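Local coordinates for leukotriene A-4 hydrolase (Saccharomyces cerevisiae, PDB 2XQ0), which cleaves di- and tripeptides as a zinc-dependent aminopeptidase of the M1 family and, with low activity in vitro, also hydrolyses epoxides such as leukotriene A4, at residues 200-204 / 205-209; 282-285 / 286-290; 332-335 / 336-340; 353-356 / 357-361; 398-401 / 402-405. All blocks are in the same frame, centred on the assembly; numbering follows the deposited sequence.

The five contacts illustrate how short-range chemistry follows position in a fold. Contacts 1 and 2 are buried: each is a 3-10 turn following a strand, and they meet where the backbone of Gly208 and Ile209 packs on Phe283. Proline, tyrosine and aliphatic groups, one threonine pair and the backbone bonds of the turns do the work. Contacts 3, 4 and 5 are partly buried C-terminal helix ends with inward aliphatic rows; contact 4 carries its polar side chains outward, while contacts 3 and 5 bury arginine or glutamate in salt bridges to neighbouring helices. Contacts 3 and 4 end consecutive helices 321-339 and 341-360, whereas contact 5 ends helix 388-403 and touches contact 3 through Arg333 and Glu401.

Contact 1 of 5, residues 200-204 / 205-209; sequences VPIPA and YLIGI
Pro203, Tyr205 and Leu206 form the apolar part of a compact corner in which strand 201-202 gives way to a 3-10 turn. The pyrrolidine ring of Pro203 packs against two side chains that also touch each other: its CG lies 3.4 Å from Tyr205 CE2, at an oblique approach to the phenol ring, and its CD is pressed to 3.5 Å from Leu206 CD1, tighter than usual van der Waals contact. The Tyr205 ring is folded back toward Pro203 because CG sits between the backbone N and the carbonyl carbon (chi1 78°), and Leu206 CG covers one of its faces near the rim. Trp317 packs edge-to-face with Tyr205, whose side chain approaches bound bestatin, nearest atoms about 6 Å apart. With an alanine here, a gap would probably open beside Pro203 and Leu206, and Trp317 would lose its edge-to-face partner. Further along, the side chains of Ile202 and Ile207 cross at about a right angle, CD1 to CD1 at 3.8 Å. The polar part is all backbone: Leu206 N donates to Pro203 O at 3.2 Å and Ile207 N to Ala204 O at 3.1 Å. Apolar packing thus joins two successive i to i+3 bonds in holding this buried corner.

Contact 2 of 5, residues 282-285 / 286-290; sequences TFAT and PTLLA. Unlike the reference sequence in segment 286-290: Leu289 (reference Ile).
Thr285 OG1 accepts a hydrogen bond from Thr287 OG1 at 2.8 Å, the shortest polar link of a strand-to-turn junction. Here strand 282-284, a member of the mixed sheet in the peptidase domain, runs into a 3-10 turn at 286-288. The two hydroxyls meet because Thr285 OG1 swings to the side remote from its own backbone N (chi1 177°), while Thr287 OG1 is tucked between its N and carbonyl carbon (chi1 62°). That same turn of Thr285 sends its methyl the other way, across the side chain of Leu288 at about a right angle, with CG2 3.6 Å from Leu288 CG. One threonine therefore serves two neighbours, a hydroxyl through oxygen and a leucine through carbon. Leu288 N appears to close the turn on Thr285 O at 3.0 Å, though the position of this nitrogen is less certain, and Leu289 N adds a second bond, to Pro286 O at 2.9 Å. Around this junction, Arg588 touches both threonines, and Val298 and Ile299 of helix 297-311, the helix that carries the zinc-binding histidines, pack on Leu288. The side chain of Thr285 is about 4 Å from the substrate-binding Gly274. At the strand end of the junction, Leu288 CD1 rests 4.1 Å from Ala284 CB.

Contact 3 of 5, residues 332-335 / 336-340; sequences RRII and GAIHG
The imidazole of His339 has the CG2 methyl of its neighbour Ile338 over the centre of one face, 3.6 Å above the plane, while Ile335 O approaches the ring obliquely, 3.6 Å from CD2. The His339 backbone uses that same oxygen directly: its N donates to Ile335 O at 2.8 Å, and Ile338 N makes a weak bond to it as well. The guanidinium groups of Arg332 and Arg333 find their partners away from His339. Arg332 bonds Ser347 and forms a salt bridge with Glu391, with Phe394 as a cation-pi partner; Arg333 forms a salt bridge with Asp411 and a hydrogen bond with Tyr329 of its own helix. The Ser347, Glu391 and Asp411 partners tie the last turns of helix 321-339, which also supplies the zinc ligand Glu324, to helices 341-360, 388-403 and 407-420. Along the helix, Ile334 and Ile338 lie side by side, CG2 of the first 4.0 Å from CD1 of the second. Ile338 CG1 lies opposite its own carbonyl carbon (chi1 -69°), which carries CD1 toward Ile334. Gly340 N donates to Gly336 O at 2.7 Å, and its positive-phi backbone leaves no room for a CB beside His339 O, which by itself calls for glycine.

Contact 4 of 5, residues 353-356 / 357-361; sequences SDLQ and NSIDS
Gln356 NE2 donates to Asp360 OD1 at 2.8 Å, an i to i+4 side-chain bridge across the last turn of helix 341-360. The glutamine gets there by leaving the backbone with CG trans to N (chi1 -175°) and then bending at chi2 (70°), which curls the amide back toward Asp360. The fit is imperfect: the N-H angle is 134°, and the donor meets OD1 from above the carboxylate plane. An alanine at Gln356 would probably leave the Asp360 carboxylate without this amide donor and set it freer to turn. On the inward side, Leu355 and Ile359 run side by side and point the same way, CD1 to CD1 at 4.0 Å; Val388 of helix 388-403 and Met460 in a loop pack against both. Asn357 holds its CG next to its own backbone N, and the amide therefore folds back over the preceding turn, with CG 3.1 Å from Ser353 O. That carbonyl takes its helical bond from Asn357 N. A water donates to Asp354 OD1 and is weakly bonded by Asn357 ND2, bridging neighbouring turns on the outward side. Where the helix ends, Ser361 N bonds Asn357 O, and Ser361 OG donates to Ser358 O at 3.3 Å.

Contact 5 of 5, residues 398-401 / 402-405; sequences FHLE and TILG
Phe398 O is gripped twice by Thr402, whose OG1 donates at 2.9 Å and whose N donates at 3.1 Å, the two arriving from opposite faces of the carbonyl plane. The hydroxyl can fold back in this way because OG1 lies trans to the carbonyl carbon of Thr402 (chi1 -60°), and it also stands over one face of the Phe398 ring. Beside this pair, Ile403 makes a CH-pi contact: its CG2 sits 3.8 Å from the centroid of the His399 ring, over the face. The other branch of Ile403 turns to Leu400, with CD1 4.0 Å from Leu400 CD2, and Leu404 CD1 adds its methyl 4.1 Å from Leu400 CB. Further out, these aliphatic groups are covered by Val449, Ile445 and Leu446, while Trp454 meets the His399 ring. Glu401 extends to Tyr329 and forms a salt bridge with Arg344, joining this helix to helices 321-339 and 341-360. The backbone closes in a Schellman motif, with Gly405 at positive phi, a conformation that by itself calls for glycine. The last turn of helix 388-403 thus combines a doubly bonded Phe398 carbonyl with apolar groups packed on the following segments, before the glycine lets the chain leave the helix.

Contact 1 of 5, residues 200-204 / 205-209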
loop_
_atom_site.group_PDB
_atom_site.type_symbol
_atom_site.label_atom_id
_atom_site.label_comp_id
_atom_site.label_asym_id
_atom_site.label_seq_id
_atom_site.Cartn_x
_atom_site.Cartn_y
_atom_site.Cartn_z
ATOM N N VAL A 200 16.271 -1.020 -14.306
ATOM C CA VAL A 200 14.959 -1.362 -14.858
ATOM C C VAL A 200 14.122 -0.089 -14.870
ATOM O O VAL A 200 14.076 0.598 -13.857
ATOM C CB VAL A 200 14.230 -2.399 -13.953
ATOM C CG1 VAL A 200 12.820 -2.672 -14.476
ATOM C CG2 VAL A 200 15.039 -3.667 -13.823
ATOM N N PRO A 201 13.487 0.263 -16.017
ATOM C CA PRO A 201 12.757 1.540 -16.041
ATOM C C PRO A 201 11.613 1.549 -15.030
ATOM O O PRO A 201 10.913 0.542 -14.900
ATOM C CB PRO A 201 12.190 1.618 -17.471
ATOM C CG PRO A 201 12.966 0.644 -18.272
ATOM C CD PRO A 201 13.504 -0.403 -17.333
ATOM N N ILE A 202 11.435 2.660 -14.318
ATOM C CA ILE A 202 10.365 2.764 -13.319
ATOM C C ILE A 202 9.595 4.097 -13.407
ATOM O O ILE A 202 10.133 5.089 -13.900
ATOM C CB ILE A 202 10.895 2.524 -11.874
ATOM C CG1 ILE A 202 12.006 3.525 -11.473
ATOM C CG2 ILE A 202 11.391 1.069 -11.710
ATOM C CD1 ILE A 202 12.233 3.606 -9.943
ATOM N N PRO A 203 8.316 4.103 -12.977
ATOM C CA PRO A 203 7.540 5.346 -12.841
ATOM C C PRO A 203 8.044 6.156 -11.631
ATOM O O PRO A 203 8.613 5.587 -10.693
ATOM C CB PRO A 203 6.110 4.844 -12.595
ATOM C CG PRO A 203 6.276 3.507 -11.977
ATOM C CD PRO A 203 7.543 2.918 -12.554
ATOM N N ALA A 204 7.839 7.467 -11.654
ATOM C CA ALA A 204 8.295 8.332 -10.563
ATOM C C ALA A 204 7.704 7.938 -9.204
ATOM O O ALA A 204 8.333 8.163 -8.170
ATOM C CB ALA A 204 7.975 9.807 -10.868
ATOM N N TYR A 205 6.496 7.380 -9.198
ATOM C CA TYR A 205 5.809 7.166 -7.921
ATOM C C TYR A 205 6.508 6.046 -7.126
ATOM O O TYR A 205 6.287 5.911 -5.941
ATOM C CB TYR A 205 4.318 6.881 -8.105
ATOM C CG TYR A 205 3.988 5.471 -8.538
ATOM C CD1 TYR A 205 3.966 4.426 -7.617
ATOM C CD2 TYR A 205 3.691 5.188 -9.853
ATOM C CE1 TYR A 205 3.655 3.148 -8.004
ATOM C CE2 TYR A 205 3.388 3.903 -10.257
ATOM C CZ TYR A 205 3.370 2.890 -9.329
ATOM O OH TYR A 205 3.071 1.612 -9.723
ATOM N N LEU A 206 7.361 5.268 -7.799
ATOM C CA LEU A 206 8.101 4.171 -7.164
ATOM C C LEU A 206 9.435 4.616 -6.558
ATOM O O LEU A 206 10.102 3.845 -5.863
ATOM C CB LEU A 206 8.354 3.042 -8.158
ATOM C CG LEU A 206 7.099 2.236 -8.509
ATOM C CD1 LEU A 206 7.428 1.172 -9.538
ATOM C CD2 LEU A 206 6.550 1.599 -7.257
ATOM N N ILE A 207 9.831 5.854 -6.831
ATOM C CA ILE A 207 11.062 6.353 -6.247
ATOM C C ILE A 207 10.914 6.342 -4.739
ATOM O O ILE A 207 9.854 6.682 -4.195
ATOM C CB ILE A 207 11.431 7.750 -6.736
ATOM C CG1 ILE A 207 11.891 7.681 -8.197
ATOM C CG2 ILE A 207 12.536 8.348 -5.865
ATOM C CD1 ILE A 207 13.189 6.892 -8.357
ATOM N N GLY A 208 11.971 5.900 -4.070
ATOM C CA GLY A 208 11.971 5.852 -2.622
ATOM C C GLY A 208 13.295 6.336 -2.085
ATOM O O GLY A 208 14.352 6.033 -2.653
ATOM N N ILE A 209 13.237 7.120 -1.014
ATOM C CA ILE A 209 14.458 7.565 -0.347
ATOM C C ILE A 209 14.241 7.615 1.152
ATOM O O ILE A 209 13.168 8.012 1.620
ATOM C CB ILE A 209 14.905 8.960 -0.862
ATOM C CG1 ILE A 209 16.200 9.391 -0.166
ATOM C CG2 ILE A 209 13.835 9.985 -0.578
ATOM C CD1 ILE A 209 16.850 10.599 -0.806
#

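Contact 2 of 5, residues 282-285 / 286-290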
loop_
_atom_site.group_PDB
_atom_site.type_symbol
_atom_site.label_atom_id
_atom_site.label_comp_id
_atom_site.label_asym_id
_atom_site.label_seq_id
_atom_site.Cartn_x
_atom_site.Cartn_y
_atom_site.Cartn_z
ATOM N N THR A 282 11.828 -2.250 -0.377
ATOM C CA THR A 282 10.489 -2.240 0.195
ATOM C C THR A 282 10.499 -1.438 1.496
ATOM O O THR A 282 11.365 -1.635 2.340
ATOM C CB THR A 282 10.044 -3.707 0.460
ATOM O OG1 THR A 282 9.699 -4.308 -0.792
ATOM C CG2 THR A 282 8.829 -3.757 1.389
ATOM N N PHE A 283 9.546 -0.524 1.656
ATOM C CA PHE A 283 9.409 0.224 2.892
ATOM C C PHE A 283 8.399 -0.534 3.718
ATOM O O PHE A 283 7.334 -0.886 3.223
ATOM C CB PHE A 283 8.902 1.645 2.642
ATOM C CG PHE A 283 9.953 2.607 2.180
ATOM C CD1 PHE A 283 11.014 2.190 1.394
ATOM C CD2 PHE A 283 9.860 3.953 2.514
ATOM C CE1 PHE A 283 11.982 3.089 0.963
ATOM C CE2 PHE A 283 10.820 4.858 2.087
ATOM C CZ PHE A 283 11.886 4.424 1.312
ATOM N N ALA A 284 8.739 -0.825 4.970
ATOM C CA ALA A 284 7.847 -1.608 5.820
ATOM C C ALA A 284 7.585 -0.951 7.183
ATOM O O ALA A 284 8.452 -0.262 7.719
ATOM C CB ALA A 284 8.406 -3.017 6.000
ATOM N N THR A 285 6.378 -1.156 7.718
ATOM C CA THR A 285 6.005 -0.720 9.067
ATOM C C THR A 285 6.676 -1.626 10.102
ATOM O O THR A 285 6.744 -2.845 9.924
ATOM C CB THR A 285 4.455 -0.754 9.264
ATOM O OG1 THR A 285 4.106 -0.404 10.609
ATOM C CG2 THR A 285 3.883 -2.138 8.939
ATOM N N PRO A 286 7.194 -1.033 11.181
ATOM C CA PRO A 286 7.775 -1.818 12.280
ATOM C C PRO A 286 6.729 -2.662 12.994
ATOM O O PRO A 286 7.086 -3.579 13.726
ATOM C CB PRO A 286 8.306 -0.756 13.250
ATOM C CG PRO A 286 8.180 0.544 12.560
ATOM C CD PRO A 286 7.215 0.416 11.441
ATOM N N THR A 287 5.451 -2.351 12.793
ATOM C CA THR A 287 4.403 -3.154 13.405
ATOM C C THR A 287 4.332 -4.510 12.725
ATOM O O THR A 287 3.521 -5.338 13.092
ATOM C CB THR A 287 3.014 -2.482 13.354
ATOM O OG1 THR A 287 2.611 -2.301 11.994
ATOM C CG2 THR A 287 3.039 -1.124 14.070
ATOM N N LEU A 288 5.179 -4.737 11.725
ATOM C CA LEU A 288 5.260 -6.067 11.143
ATOM C C LEU A 288 6.001 -6.992 12.100
ATOM O O LEU A 288 5.845 -8.208 12.038
ATOM C CB LEU A 288 5.986 -6.062 9.788
ATOM C CG LEU A 288 5.261 -5.492 8.565
ATOM C CD1 LEU A 288 5.897 -6.028 7.287
ATOM C CD2 LEU A 288 3.785 -5.858 8.626
ATOM N N LEU A 289 6.815 -6.415 12.978
ATOM C CA LEU A 289 7.579 -7.217 13.914
ATOM C C LEU A 289 6.734 -7.644 15.102
ATOM O O LEU A 289 6.369 -6.822 15.951
ATOM C CB LEU A 289 8.817 -6.472 14.401
ATOM C CG LEU A 289 10.038 -6.730 13.528
ATOM C CD1 LEU A 289 9.822 -6.151 12.132
ATOM C CD2 LEU A 289 11.268 -6.154 14.194
ATOM N N ALA A 290 6.454 -8.942 15.169
ATOM C CA ALA A 290 5.617 -9.497 16.216
ATOM C C ALA A 290 6.399 -10.489 17.079
ATOM O O ALA A 290 5.891 -10.991 18.085
ATOM C CB ALA A 290 4.398 -10.165 15.600
#

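Contact 3 of 5, residues 332-335 / 336-340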
loop_
_atom_site.group_PDB
_atom_site.type_symbol
_atom_site.label_atom_id
_atom_site.label_comp_id
_atom_site.label_asym_id
_atom_site.label_seq_id
_atom_site.Cartn_x
_atom_site.Cartn_y
_atom_site.Cartn_z
ATOM N N ARG A 332 -1.809 -13.976 -2.682
ATOM C CA ARG A 332 -2.578 -15.122 -2.230
ATOM C C ARG A 332 -2.165 -16.432 -2.917
ATOM O O ARG A 332 -2.241 -17.481 -2.304
ATOM C CB ARG A 332 -4.075 -14.854 -2.274
ATOM C CG ARG A 332 -4.470 -13.792 -1.243
ATOM C CD ARG A 332 -5.928 -13.460 -1.254
ATOM N NE ARG A 332 -6.178 -12.428 -0.257
ATOM C CZ ARG A 332 -7.145 -11.521 -0.331
ATOM N NH1 ARG A 332 -7.979 -11.505 -1.368
ATOM N NH2 ARG A 332 -7.261 -10.619 0.625
ATOM N N ARG A 333 -1.685 -16.373 -4.154
ATOM C CA ARG A 333 -1.068 -17.569 -4.761
ATOM C C ARG A 333 0.223 -17.988 -4.001
ATOM O O ARG A 333 0.491 -19.179 -3.793
ATOM C CB ARG A 333 -0.772 -17.325 -6.247
ATOM C CG ARG A 333 -2.016 -17.252 -7.146
ATOM C CD ARG A 333 -2.748 -18.611 -7.264
ATOM N NE ARG A 333 -1.825 -19.659 -7.703
ATOM C CZ ARG A 333 -1.497 -19.873 -8.973
ATOM N NH1 ARG A 333 -2.026 -19.136 -9.946
ATOM N NH2 ARG A 333 -0.636 -20.826 -9.273
ATOM N N ILE A 334 1.023 -17.013 -3.578
ATOM C CA ILE A 334 2.256 -17.317 -2.843
ATOM C C ILE A 334 1.935 -18.024 -1.532
ATOM O O ILE A 334 2.456 -19.108 -1.253
ATOM C CB ILE A 334 3.106 -16.057 -2.598
ATOM C CG1 ILE A 334 3.692 -15.561 -3.927
ATOM C CG2 ILE A 334 4.221 -16.322 -1.606
ATOM C CD1 ILE A 334 4.139 -14.095 -3.888
ATOM N N ILE A 335 1.042 -17.442 -0.738
ATOM C CA ILE A 335 0.728 -18.035 0.543
ATOM C C ILE A 335 -0.007 -19.359 0.359
ATOM O O ILE A 335 0.109 -20.264 1.178
ATOM C CB ILE A 335 -0.081 -17.073 1.484
ATOM C CG1 ILE A 335 -1.563 -17.070 1.141
ATOM C CG2 ILE A 335 0.526 -15.666 1.498
ATOM C CD1 ILE A 335 -2.384 -16.055 1.947
ATOM N N GLY A 336 -0.759 -19.481 -0.724
ATOM C CA GLY A 336 -1.443 -20.733 -0.993
ATOM C C GLY A 336 -0.449 -21.823 -1.345
ATOM O O GLY A 336 -0.610 -22.976 -0.953
ATOM N N ALA A 337 0.595 -21.459 -2.077
ATOM C CA ALA A 337 1.578 -22.444 -2.502
ATOM C C ALA A 337 2.392 -22.920 -1.306
ATOM O O ALA A 337 2.851 -24.055 -1.275
ATOM C CB ALA A 337 2.482 -21.864 -3.546
ATOM N N ILE A 338 2.568 -22.049 -0.313
ATOM C CA ILE A 338 3.373 -22.388 0.856
ATOM C C ILE A 338 2.540 -23.104 1.914
ATOM O O ILE A 338 2.976 -24.086 2.507
ATOM C CB ILE A 338 4.019 -21.125 1.468
ATOM C CG1 ILE A 338 5.098 -20.575 0.532
ATOM C CG2 ILE A 338 4.606 -21.425 2.820
ATOM C CD1 ILE A 338 5.561 -19.162 0.905
ATOM N N HIS A 339 1.318 -22.629 2.118
ATOM C CA HIS A 339 0.485 -23.105 3.209
ATOM C C HIS A 339 -0.736 -23.949 2.797
ATOM O O HIS A 339 -1.351 -24.578 3.634
ATOM C CB HIS A 339 0.023 -21.921 4.048
ATOM C CG HIS A 339 1.144 -21.141 4.656
ATOM N ND1 HIS A 339 1.975 -21.664 5.622
ATOM C CD2 HIS A 339 1.565 -19.869 4.444
ATOM C CE1 HIS A 339 2.862 -20.750 5.976
ATOM N NE2 HIS A 339 2.630 -19.652 5.280
ATOM N N GLY A 340 -1.086 -23.962 1.520
ATOM C CA GLY A 340 -2.234 -24.727 1.070
ATOM C C GLY A 340 -3.454 -23.868 0.782
ATOM O O GLY A 340 -3.544 -22.718 1.224
#

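Contact 4 of 5, residues 353-356 / 357-361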
loop_
_atom_site.group_PDB
_atom_site.type_symbol
_atom_site.label_atom_id
_atom_site.label_comp_id
_atom_site.label_asym_id
_atom_site.label_seq_id
_atom_site.Cartn_x
_atom_site.Cartn_y
_atom_site.Cartn_z
ATOM N N SER A 353 -14.748 -9.484 3.612
ATOM C CA SER A 353 -15.356 -8.642 4.634
ATOM C C SER A 353 -14.758 -7.234 4.650
ATOM O O SER A 353 -15.474 -6.285 4.931
ATOM C CB SER A 353 -15.279 -9.279 6.024
ATOM O OG SER A 353 -14.021 -9.039 6.612
ATOM N N ASP A 354 -13.457 -7.100 4.372
ATOM C CA ASP A 354 -12.850 -5.778 4.147
ATOM C C ASP A 354 -13.519 -5.020 2.976
ATOM O O ASP A 354 -13.786 -3.814 3.064
ATOM C CB ASP A 354 -11.349 -5.912 3.871
ATOM C CG ASP A 354 -10.542 -6.278 5.117
ATOM O OD1 ASP A 354 -11.062 -6.159 6.245
ATOM O OD2 ASP A 354 -9.365 -6.682 4.966
ATOM N N LEU A 355 -13.773 -5.717 1.876
ATOM C CA LEU A 355 -14.463 -5.100 0.734
ATOM C C LEU A 355 -15.845 -4.599 1.147
ATOM O O LEU A 355 -16.243 -3.462 0.848
ATOM C CB LEU A 355 -14.602 -6.113 -0.417
ATOM C CG LEU A 355 -15.190 -5.586 -1.741
ATOM C CD1 LEU A 355 -14.406 -4.361 -2.226
ATOM C CD2 LEU A 355 -15.225 -6.657 -2.815
ATOM N N GLN A 356 -16.594 -5.460 1.818
ATOM C CA GLN A 356 -17.944 -5.103 2.254
ATOM C C GLN A 356 -17.930 -3.863 3.108
ATOM O O GLN A 356 -18.715 -2.945 2.891
ATOM C CB GLN A 356 -18.584 -6.246 3.040
ATOM C CG GLN A 356 -20.020 -5.998 3.424
ATOM C CD GLN A 356 -20.946 -6.023 2.230
ATOM O OE1 GLN A 356 -21.257 -7.085 1.698
ATOM N NE2 GLN A 356 -21.396 -4.846 1.799
ATOM N N ASN A 357 -17.048 -3.839 4.097
ATOM C CA ASN A 357 -16.969 -2.699 4.987
ATOM C C ASN A 357 -16.619 -1.426 4.232
ATOM O O ASN A 357 -17.175 -0.367 4.483
ATOM C CB ASN A 357 -15.942 -2.965 6.091
ATOM C CG ASN A 357 -16.335 -4.124 6.985
ATOM O OD1 ASN A 357 -17.503 -4.509 7.041
ATOM N ND2 ASN A 357 -15.364 -4.683 7.694
ATOM N N SER A 358 -15.688 -1.542 3.297
ATOM C CA SER A 358 -15.223 -0.392 2.537
ATOM C C SER A 358 -16.340 0.215 1.692
ATOM O O SER A 358 -16.477 1.437 1.605
ATOM C CB SER A 358 -14.037 -0.802 1.662
ATOM O OG SER A 358 -13.694 0.233 0.765
ATOM N N ILE A 359 -17.147 -0.640 1.078
ATOM C CA ILE A 359 -18.243 -0.176 0.247
ATOM C C ILE A 359 -19.397 0.340 1.118
ATOM O O ILE A 359 -20.020 1.352 0.792
ATOM C CB ILE A 359 -18.747 -1.281 -0.702
ATOM C CG1 ILE A 359 -17.691 -1.595 -1.771
ATOM C CG2 ILE A 359 -20.044 -0.858 -1.359
ATOM C CD1 ILE A 359 -18.078 -2.737 -2.677
ATOM N N ASP A 360 -19.667 -0.351 2.226
ATOM C CA ASP A 360 -20.706 0.083 3.172
ATOM C C ASP A 360 -20.378 1.441 3.803
ATOM O O ASP A 360 -21.275 2.218 4.129
ATOM C CB ASP A 360 -20.908 -0.956 4.289
ATOM C CG ASP A 360 -21.645 -2.193 3.813
ATOM O OD1 ASP A 360 -22.016 -2.243 2.622
ATOM O OD2 ASP A 360 -21.865 -3.115 4.630
ATOM N N SER A 361 -19.096 1.718 3.990
ATOM C CA SER A 361 -18.677 2.942 4.656
ATOM C C SER A 361 -18.516 4.064 3.643
ATOM O O SER A 361 -18.169 5.195 3.985
ATOM C CB SER A 361 -17.353 2.717 5.387
ATOM O OG SER A 361 -16.257 2.960 4.515
HETATM O O HOH W 1 -12.167 -3.704 7.186
#

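Contact 5 of 5, residues 398-401 / 402-405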
loop_
_atom_site.group_PDB
_atom_site.type_symbol
_atom_site.label_atom_id
_atom_site.label_comp_id
_atom_site.label_asym_id
_atom_site.label_seq_id
_atom_site.Cartn_x
_atom_site.Cartn_y
_atom_site.Cartn_z
ATOM N N PHE A 398 -9.655 -14.189 -9.610
ATOM C CA PHE A 398 -9.980 -15.482 -9.045
ATOM C C PHE A 398 -11.121 -16.160 -9.843
ATOM O O PHE A 398 -11.128 -17.384 -10.035
ATOM C CB PHE A 398 -10.356 -15.334 -7.564
ATOM C CG PHE A 398 -10.585 -16.656 -6.867
ATOM C CD1 PHE A 398 -9.522 -17.502 -6.596
ATOM C CD2 PHE A 398 -11.863 -17.057 -6.503
ATOM C CE1 PHE A 398 -9.727 -18.741 -5.971
ATOM C CE2 PHE A 398 -12.074 -18.285 -5.873
ATOM C CZ PHE A 398 -10.995 -19.126 -5.610
ATOM N N HIS A 399 -12.080 -15.356 -10.294
ATOM C CA HIS A 399 -13.178 -15.838 -11.133
ATOM C C HIS A 399 -12.644 -16.369 -12.462
ATOM O O HIS A 399 -13.014 -17.455 -12.908
ATOM C CB HIS A 399 -14.179 -14.706 -11.382
ATOM C CG HIS A 399 -15.346 -15.105 -12.233
ATOM N ND1 HIS A 399 -16.224 -16.102 -11.869
ATOM C CD2 HIS A 399 -15.778 -14.640 -13.426
ATOM C CE1 HIS A 399 -17.145 -16.237 -12.806
ATOM N NE2 HIS A 399 -16.899 -15.361 -13.762
ATOM N N LEU A 400 -11.751 -15.597 -13.073
ATOM C CA LEU A 400 -11.120 -15.968 -14.331
ATOM C C LEU A 400 -10.295 -17.245 -14.188
ATOM O O LEU A 400 -10.372 -18.137 -15.028
ATOM C CB LEU A 400 -10.240 -14.819 -14.828
ATOM C CG LEU A 400 -11.020 -13.600 -15.339
ATOM C CD1 LEU A 400 -10.077 -12.483 -15.812
ATOM C CD2 LEU A 400 -12.000 -13.985 -16.446
ATOM N N GLU A 401 -9.485 -17.314 -13.131
ATOM C CA GLU A 401 -8.760 -18.535 -12.796
ATOM C C GLU A 401 -9.709 -19.732 -12.817
ATOM O O GLU A 401 -9.420 -20.760 -13.421
ATOM C CB GLU A 401 -8.136 -18.409 -11.397
ATOM C CG GLU A 401 -7.388 -19.643 -10.929
ATOM C CD GLU A 401 -7.015 -19.602 -9.448
ATOM O OE1 GLU A 401 -6.312 -18.649 -9.017
ATOM O OE2 GLU A 401 -7.409 -20.548 -8.719
ATOM N N THR A 402 -10.836 -19.593 -12.132
ATOM C CA THR A 402 -11.804 -20.678 -11.991
ATOM C C THR A 402 -12.428 -21.111 -13.317
ATOM O O THR A 402 -12.350 -22.286 -13.705
ATOM C CB THR A 402 -12.946 -20.265 -11.049
ATOM O OG1 THR A 402 -12.414 -19.941 -9.762
ATOM C CG2 THR A 402 -13.956 -21.388 -10.915
ATOM N N ILE A 403 -13.050 -20.168 -14.014
ATOM C CA ILE A 403 -13.811 -20.507 -15.212
ATOM C C ILE A 403 -12.920 -20.946 -16.367
ATOM O O ILE A 403 -13.374 -21.615 -17.292
ATOM C CB ILE A 403 -14.697 -19.342 -15.675
ATOM C CG1 ILE A 403 -13.852 -18.249 -16.333
ATOM C CG2 ILE A 403 -15.495 -18.789 -14.507
ATOM C CD1 ILE A 403 -14.657 -17.014 -16.696
ATOM N N LEU A 404 -11.648 -20.574 -16.314
ATOM C CA LEU A 404 -10.717 -20.945 -17.374
ATOM C C LEU A 404 -10.073 -22.311 -17.156
ATOM O O LEU A 404 -9.314 -22.787 -18.005
ATOM C CB LEU A 404 -9.636 -19.877 -17.539
ATOM C CG LEU A 404 -10.118 -18.620 -18.264
ATOM C CD1 LEU A 404 -9.270 -17.422 -17.878
ATOM C CD2 LEU A 404 -10.115 -18.837 -19.772
ATOM N N GLY A 405 -10.358 -22.936 -16.018
ATOM C CA GLY A 405 -9.841 -24.271 -15.755
ATOM C C GLY A 405 -8.872 -24.443 -14.595
ATOM O O GLY A 405 -8.288 -25.515 -14.425
#